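Local coordinates for probable starch synthase 4, chloroplastic/amyloplastic (PDB 6GNE), which is a GT-B fold protein of the starch synthase family that holds adenosine-5'-diphosphate and a glycan in the cleft between its two domains, at residues Val319-Val324 against Ile395-Gly400; Ile414-Gly419 against Thr442-Asp447. One frame throughout, in Å; residues are numbered along the deposited sequence.

Contact 1: residues Val319-Val324 against Ile395-Gly400; sequences VPQKGV and IFEPCG. With AC1 (4,6-dideoxy-4-{[(1S,4R,5S,6S)-4,5,6-trihydroxy-3-(hydroxymethyl)cyclohex-2-en-1-yl]amino}-alpha-D-glucopyranose), chain C; ADP (adenosine-5'-diphosphate), chain F.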
loop_
_atom_site.group_PDB
_atom_site.type_symbol
_atom_site.label_atom_id
_atom_site.label_comp_id
_atom_site.label_asym_id
_atom_site.label_seq_id
_atom_site.Cartn_x
_atom_site.Cartn_y
_atom_site.Cartn_z
ATOM N N VAL A 319 -7.714 10.005 -6.257
ATOM C CA VAL A 319 -7.154 11.157 -5.523
ATOM C C VAL A 319 -6.077 11.798 -6.400
ATOM O O VAL A 319 -5.525 11.138 -7.259
ATOM C CB VAL A 319 -6.566 10.704 -4.143
ATOM C CG1 VAL A 319 -7.661 10.073 -3.283
ATOM C CG2 VAL A 319 -5.413 9.693 -4.292
ATOM N N PRO A 320 -5.753 13.081 -6.183
ATOM C CA PRO A 320 -4.761 13.744 -7.061
ATOM C C PRO A 320 -3.490 12.975 -7.333
ATOM O O PRO A 320 -2.977 13.047 -8.438
ATOM C CB PRO A 320 -4.443 15.023 -6.318
ATOM C CG PRO A 320 -5.705 15.343 -5.555
ATOM C CD PRO A 320 -6.436 14.052 -5.302
ATOM N N GLN A 321 -2.990 12.226 -6.347
ATOM C CA GLN A 321 -1.752 11.475 -6.509
ATOM C C GLN A 321 -1.767 10.596 -7.775
ATOM O O GLN A 321 -0.727 10.457 -8.477
ATOM C CB GLN A 321 -1.502 10.618 -5.280
ATOM C CG GLN A 321 -0.321 9.649 -5.379
ATOM C CD GLN A 321 -0.280 8.634 -4.266
ATOM O OE1 GLN A 321 -0.786 8.896 -3.178
ATOM N NE2 GLN A 321 0.319 7.455 -4.537
ATOM N N LYS A 322 -2.932 10.022 -8.058
ATOM C CA LYS A 322 -3.084 9.026 -9.107
ATOM C C LYS A 322 -3.267 9.612 -10.528
ATOM O O LYS A 322 -3.437 8.859 -11.488
ATOM C CB LYS A 322 -4.269 8.125 -8.755
ATOM C CG LYS A 322 -4.115 7.438 -7.413
ATOM C CD LYS A 322 -2.955 6.432 -7.401
ATOM C CE LYS A 322 -2.968 5.603 -6.142
ATOM N NZ LYS A 322 -1.710 4.858 -5.932
ATOM N N GLY A 323 -3.214 10.938 -10.648
ATOM C CA GLY A 323 -3.330 11.608 -11.928
ATOM C C GLY A 323 -4.757 11.481 -12.474
ATOM O O GLY A 323 -4.967 10.950 -13.557
ATOM N N VAL A 324 -5.729 11.941 -11.701
ATOM C CA VAL A 324 -7.129 11.755 -12.070
ATOM C C VAL A 324 -7.560 12.462 -13.357
ATOM O O VAL A 324 -8.477 11.971 -14.031
ATOM C CB VAL A 324 -8.115 12.162 -10.953
ATOM C CG1 VAL A 324 -8.168 11.030 -9.918
ATOM C CG2 VAL A 324 -7.801 13.540 -10.372
ATOM N N ILE A 395 0.773 11.204 -10.600
ATOM C CA ILE A 395 1.559 12.432 -10.415
ATOM C C ILE A 395 2.809 12.090 -9.598
ATOM O O ILE A 395 3.901 12.522 -9.919
ATOM C CB ILE A 395 0.721 13.554 -9.743
ATOM C CG1 ILE A 395 -0.540 13.883 -10.586
ATOM C CG2 ILE A 395 1.549 14.819 -9.520
ATOM C CD1 ILE A 395 -0.278 14.170 -12.053
ATOM N N PHE A 396 2.634 11.288 -8.551
ATOM C CA PHE A 396 3.753 10.657 -7.812
ATOM C C PHE A 396 3.298 9.300 -7.252
ATOM O O PHE A 396 2.130 9.065 -7.080
ATOM C CB PHE A 396 4.298 11.583 -6.686
ATOM C CG PHE A 396 3.379 11.695 -5.488
ATOM C CD1 PHE A 396 2.333 12.625 -5.470
ATOM C CD2 PHE A 396 3.551 10.854 -4.374
ATOM C CE1 PHE A 396 1.480 12.732 -4.383
ATOM C CE2 PHE A 396 2.707 10.959 -3.276
ATOM C CZ PHE A 396 1.670 11.904 -3.286
ATOM N N GLU A 397 4.232 8.415 -6.975
ATOM C CA GLU A 397 3.878 7.076 -6.593
ATOM C C GLU A 397 5.046 6.436 -5.798
ATOM O O GLU A 397 6.020 5.951 -6.388
ATOM C CB GLU A 397 3.517 6.255 -7.834
ATOM C CG GLU A 397 2.768 4.971 -7.543
ATOM C CD GLU A 397 1.370 5.198 -7.003
ATOM O OE1 GLU A 397 1.126 4.831 -5.863
ATOM O OE2 GLU A 397 0.497 5.742 -7.701
ATOM N N PRO A 398 4.945 6.443 -4.450
ATOM C CA PRO A 398 5.944 5.855 -3.579
ATOM C C PRO A 398 6.384 4.473 -4.010
ATOM O O PRO A 398 7.575 4.193 -4.065
ATOM C CB PRO A 398 5.224 5.802 -2.234
ATOM C CG PRO A 398 4.313 6.992 -2.249
ATOM C CD PRO A 398 3.872 7.113 -3.681
ATOM N N CYS A 399 5.405 3.621 -4.316
ATOM C CA CYS A 399 5.685 2.354 -4.960
ATOM C C CYS A 399 4.639 2.008 -6.021
ATOM O O CYS A 399 4.938 1.951 -7.212
ATOM C CB CYS A 399 5.803 1.230 -3.967
ATOM S SG CYS A 399 6.239 -0.351 -4.752
ATOM N N GLY A 400 3.421 1.762 -5.578
ATOM C CA GLY A 400 2.390 1.219 -6.431
ATOM C C GLY A 400 2.524 -0.294 -6.534
ATOM O O GLY A 400 3.608 -0.836 -6.779
HETATM C C1 AC1 C . -2.684 5.414 3.751
HETATM O O2 AC1 C . -0.613 6.081 4.822
HETATM C C2 AC1 C . -1.165 5.222 3.811
HETATM C C4A AC1 C . 2.509 2.447 -1.939
HETATM C C3 AC1 C . -0.515 5.435 2.435
HETATM O O3 AC1 C . 0.883 5.173 2.585
HETATM C C4 AC1 C . -1.172 4.517 1.400
HETATM N N4A AC1 C . -0.576 4.577 0.053
HETATM C C5 AC1 C . -2.658 4.884 1.395
HETATM O O5 AC1 C . -3.218 4.626 2.685
HETATM C C6 AC1 C . -3.484 4.060 0.422
HETATM C C1B AC1 C . 0.813 4.212 -0.258
HETATM C C2B AC1 C . 1.283 4.647 -1.669
HETATM O O2B AC1 C . 0.363 5.537 -2.331
HETATM C C3B AC1 C . 1.631 3.495 -2.605
HETATM O O3B AC1 C . 2.422 4.047 -3.653
HETATM O O4 AC1 C . 2.708 1.361 -2.846
HETATM C C5B AC1 C . 1.925 1.982 -0.638
HETATM C C7B AC1 C . 1.113 2.765 0.081
HETATM C C6B AC1 C . 2.307 0.628 -0.089
HETATM O O6B AC1 C . 3.711 0.573 0.193
HETATM P PB ADP F . -2.330 3.043 -2.891
HETATM O O1B ADP F . -1.615 2.459 -1.708
HETATM O O2B ADP F . -3.818 2.853 -2.936
HETATM O O3B ADP F . -1.954 4.494 -3.087
HETATM P PA ADP F . -1.121 0.795 -4.235
HETATM O O1A ADP F . -0.947 0.476 -5.691
HETATM O O2A ADP F . 0.139 0.718 -3.411
HETATM O O3A ADP F . -1.795 2.256 -4.187
HETATM O "O5'" ADP F . -2.199 -0.177 -3.547
HETATM C "C5'" ADP F . -3.539 -0.292 -4.031
HETATM C "C4'" ADP F . -4.247 -1.596 -3.621
HETATM O "O4'" ADP F . -5.642 -1.341 -3.396
HETATM C "C3'" ADP F . -4.235 -2.654 -4.705
HETATM O "O3'" ADP F . -4.350 -3.929 -4.095
HETATM C "C2'" ADP F . -5.493 -2.377 -5.486
HETATM O "O2'" ADP F . -5.965 -3.510 -6.192
HETATM C "C1'" ADP F . -6.435 -2.002 -4.381
HETATM N N9 ADP F . -7.514 -1.080 -4.799
HETATM C C8 ADP F . -7.419 0.240 -5.000
HETATM N N7 ADP F . -8.626 0.757 -5.325
HETATM C C5 ADP F . -9.519 -0.245 -5.332
HETATM C C6 ADP F . -10.983 -0.401 -5.603
HETATM N N6 ADP F . -11.731 0.676 -5.952
HETATM N N1 ADP F . -11.511 -1.653 -5.491
HETATM C C2 ADP F . -10.735 -2.717 -5.162
HETATM N N3 ADP F . -9.418 -2.634 -4.916
HETATM C C4 ADP F . -8.772 -1.453 -4.987
#
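Lys-322 and Gln-321 both reach from their short 3-10 turn to Glu-397, beside the bound ADP and AC1. Lys-322 NZ forms a salt bridge with Glu-397, 2.8 Å from OE1. The hydrogen bonds from NZ to both carboxylate oxygens are weak. NZ also donates to ADP, at 2.9 Å from O3B and 3.1 Å from O3A, where it can help to balance the phosphate charge. The lysine chain bends at chi2 (-66°) and then runs nearly straight, which carries NZ across to the carboxylate. Ser-394 OG is hydrogen-bonded to Glu-397 OE2 and helps to position the group.

Glu-397 OE1 also accepts a hydrogen bond from AC1 O3B. The backbone N of Cys-399 donates to the same hydroxyl, and Gly-400 N donates to O4. AC1 is thus held by one side chain and two successive amides of Ile-395-Gly-400.

Gln-321 leaves the backbone with CG anti to N (chi1 173°) and stays extended. Its NE2 donates an almost straight hydrogen bond to AC1 O2B, 2.9 Å long. On the way its CG lies over the centre of the Phe-396 ring, a CH-pi contact at 3.7 Å from CG to the centroid. The amide stacks with the ring at a 24° tilt. Lys-244 makes a cation-pi contact with this ring.

The backbones join where Ile-395 N donates to Gln-321 O (2.7 Å). Phe-396 N adds a weak bond to the same oxygen. Ile-395 CG1 packs on Gly-323 CA.

Val-319-Val-324 links strand 311-317 to helix 324-336, with Gly-323 at the helix N-cap. Ile-395-Gly-400 links strand 389-392 to helix 402-408. The two strands are neighbours in the parallel sheet, and both loops leave their C-terminal ends to line the ligand cleft.

Contact 2: residues Ile414-Gly419 against Thr442-Asp447; sequences IARKTG and TFQTAD
Ala-415 pairs with Thr-442, and Arg-416 with Phe-443, in parallel register, with CA atoms 4.9 and 5.1 Å apart. Phe-443 N donates to Ala-415 O (3.2 Å), and Lys-417 N donates to Phe-443 O (3.0 Å). The strands then part into loops.

Arg-416 and Phe-443 project from the same face of the sheet. CB and CG of the arginine lie over one face of the ring, and CG makes a CH-pi contact with it. The arginine then bends at chi3 (83°), and NH2 donates to Gln-444 O at 2.6 Å, with the oxygen 16° out of the guanidinium plane. Ala-446 CB covers one face of the guanidinium. NE is held by Ser-394 O. Phe-443 also meets the ring of Phe-451 at about a right angle.

Lys-417 CD packs against Thr-442 OG1 (3.5 Å). Gln-444 bends at chi2 (60°), which brings NE2 round to Lys-417 O for a weak hydrogen bond.

Asp-447 is the N-cap of helix 448-464, its OD1 hydrogen-bonded to Gly-450 N. Strand 412-416, helix 419-424 and strand 441-443 form a beta-alpha-beta unit. It ends the six-stranded parallel sheet of this Rossmann-like GT-B domain.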
loop_
_atom_site.group_PDB
_atom_site.type_symbol
_atom_site.label_atom_id
_atom_site.label_comp_id
_atom_site.label_asym_id
_atom_site.label_seq_id
_atom_site.Cartn_x
_atom_site.Cartn_y
_atom_site.Cartn_z
ATOM N N ILE A 414 0.730 0.820 -18.513
ATOM C CA ILE A 414 1.059 2.105 -19.069
ATOM C C ILE A 414 1.178 3.042 -17.866
ATOM O O ILE A 414 0.188 3.310 -17.183
ATOM C CB ILE A 414 -0.042 2.628 -20.030
ATOM C CG1 ILE A 414 -0.352 1.577 -21.123
ATOM C CG2 ILE A 414 0.330 4.017 -20.578
ATOM C CD1 ILE A 414 -1.478 1.970 -22.036
ATOM N N ALA A 415 2.387 3.560 -17.648
ATOM C CA ALA A 415 2.740 4.188 -16.399
ATOM C C ALA A 415 3.550 5.447 -16.604
ATOM O O ALA A 415 4.379 5.521 -17.512
ATOM C CB ALA A 415 3.544 3.209 -15.555
ATOM N N ARG A 416 3.362 6.415 -15.713
ATOM C CA ARG A 416 4.234 7.570 -15.694
ATOM C C ARG A 416 5.545 7.247 -14.966
ATOM O O ARG A 416 5.530 6.510 -14.000
ATOM C CB ARG A 416 3.540 8.784 -15.090
ATOM C CG ARG A 416 4.149 10.102 -15.603
ATOM C CD ARG A 416 3.463 11.330 -15.044
ATOM N NE ARG A 416 3.990 11.642 -13.725
ATOM C CZ ARG A 416 5.072 12.360 -13.483
ATOM N NH1 ARG A 416 5.422 12.567 -12.230
ATOM N NH2 ARG A 416 5.796 12.871 -14.458
ATOM N N LYS A 417 6.668 7.752 -15.475
ATOM C CA LYS A 417 7.987 7.481 -14.903
ATOM C C LYS A 417 8.201 8.300 -13.641
ATOM O O LYS A 417 8.686 9.432 -13.688
ATOM C CB LYS A 417 9.108 7.801 -15.882
ATOM C CG LYS A 417 9.367 6.694 -16.853
ATOM C CD LYS A 417 10.113 7.187 -18.094
ATOM C CE LYS A 417 11.619 6.986 -18.012
ATOM N NZ LYS A 417 12.201 7.338 -19.352
ATOM N N THR A 418 7.792 7.734 -12.521
ATOM C CA THR A 418 7.865 8.442 -11.287
ATOM C C THR A 418 7.845 7.438 -10.156
ATOM O O THR A 418 7.152 6.429 -10.222
ATOM C CB THR A 418 6.734 9.483 -11.159
ATOM O OG1 THR A 418 6.988 10.294 -10.018
ATOM C CG2 THR A 418 5.377 8.820 -10.996
ATOM N N GLY A 419 8.652 7.713 -9.139
ATOM C CA GLY A 419 8.731 6.849 -7.939
ATOM C C GLY A 419 8.876 5.380 -8.254
ATOM O O GLY A 419 9.671 5.004 -9.075
ATOM N N THR A 442 5.800 3.555 -20.970
ATOM C CA THR A 442 5.934 4.675 -20.040
ATOM C C THR A 442 5.890 6.019 -20.723
ATOM O O THR A 442 6.019 6.122 -21.911
ATOM C CB THR A 442 7.232 4.561 -19.180
ATOM O OG1 THR A 442 8.420 4.745 -19.968
ATOM C CG2 THR A 442 7.317 3.223 -18.442
ATOM N N PHE A 443 5.688 7.061 -19.943
ATOM C CA PHE A 443 5.837 8.450 -20.419
ATOM C C PHE A 443 6.354 9.337 -19.291
ATOM O O PHE A 443 6.169 9.020 -18.108
ATOM C CB PHE A 443 4.509 8.978 -20.991
ATOM C CG PHE A 443 3.390 9.057 -20.005
ATOM C CD1 PHE A 443 2.649 7.938 -19.663
ATOM C CD2 PHE A 443 3.059 10.271 -19.428
ATOM C CE1 PHE A 443 1.606 8.032 -18.770
ATOM C CE2 PHE A 443 2.014 10.383 -18.502
ATOM C CZ PHE A 443 1.291 9.260 -18.167
ATOM N N GLN A 444 6.985 10.443 -19.660
ATOM C CA GLN A 444 7.603 11.328 -18.707
ATOM C C GLN A 444 6.617 12.385 -18.172
ATOM O O GLN A 444 6.268 12.383 -17.002
ATOM C CB GLN A 444 8.853 11.959 -19.320
ATOM C CG GLN A 444 9.799 12.611 -18.304
ATOM C CD GLN A 444 10.341 11.613 -17.230
ATOM O OE1 GLN A 444 11.326 10.867 -17.491
ATOM N NE2 GLN A 444 9.681 11.580 -16.022
ATOM N N THR A 445 6.153 13.259 -19.037
ATOM C CA THR A 445 5.427 14.450 -18.626
ATOM C C THR A 445 3.984 14.137 -18.275
ATOM O O THR A 445 3.335 13.400 -19.006
ATOM C CB THR A 445 5.390 15.484 -19.764
ATOM O OG1 THR A 445 6.614 15.418 -20.509
ATOM C CG2 THR A 445 5.176 16.906 -19.198
ATOM N N ALA A 446 3.475 14.762 -17.212
ATOM C CA ALA A 446 2.129 14.524 -16.726
ATOM C C ALA A 446 1.078 15.340 -17.475
ATOM O O ALA A 446 0.368 16.121 -16.881
ATOM C CB ALA A 446 2.087 14.844 -15.251
ATOM N N ASP A 447 0.988 15.157 -18.788
ATOM C CA ASP A 447 -0.006 15.843 -19.623
ATOM C C ASP A 447 -0.590 14.893 -20.702
ATOM O O ASP A 447 -0.110 13.746 -20.871
ATOM C CB ASP A 447 0.570 17.140 -20.214
ATOM C CG ASP A 447 1.766 16.917 -21.151
ATOM O OD1 ASP A 447 2.056 15.783 -21.577
ATOM O OD2 ASP A 447 2.445 17.920 -21.481
#

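In the fold
Contact 1 opens just after strand 311-317, the first of the parallel sheet. The chain then builds strands 340-346 and 369-372 on one side of it before returning through strand 389-392 on the other. Contact 1 closes this loop, at the topological switch point of the sheet, between adjacent strands 311-317 and 389-392. Contact 2 follows in series and closes a much shorter loop, bringing edge strand 441-443 beside strand 412-416. The loops neither nest nor cross. The contacts do touch: Arg-416 NH1 probably hydrogen-bonds to Ile-395 O (2.8 Å), and Ile-395 CD1 packs on Ala-446 CB. The ligand-lining loop 395-400 is therefore tied to strand 412-416 and to the loop after edge strand 441-443.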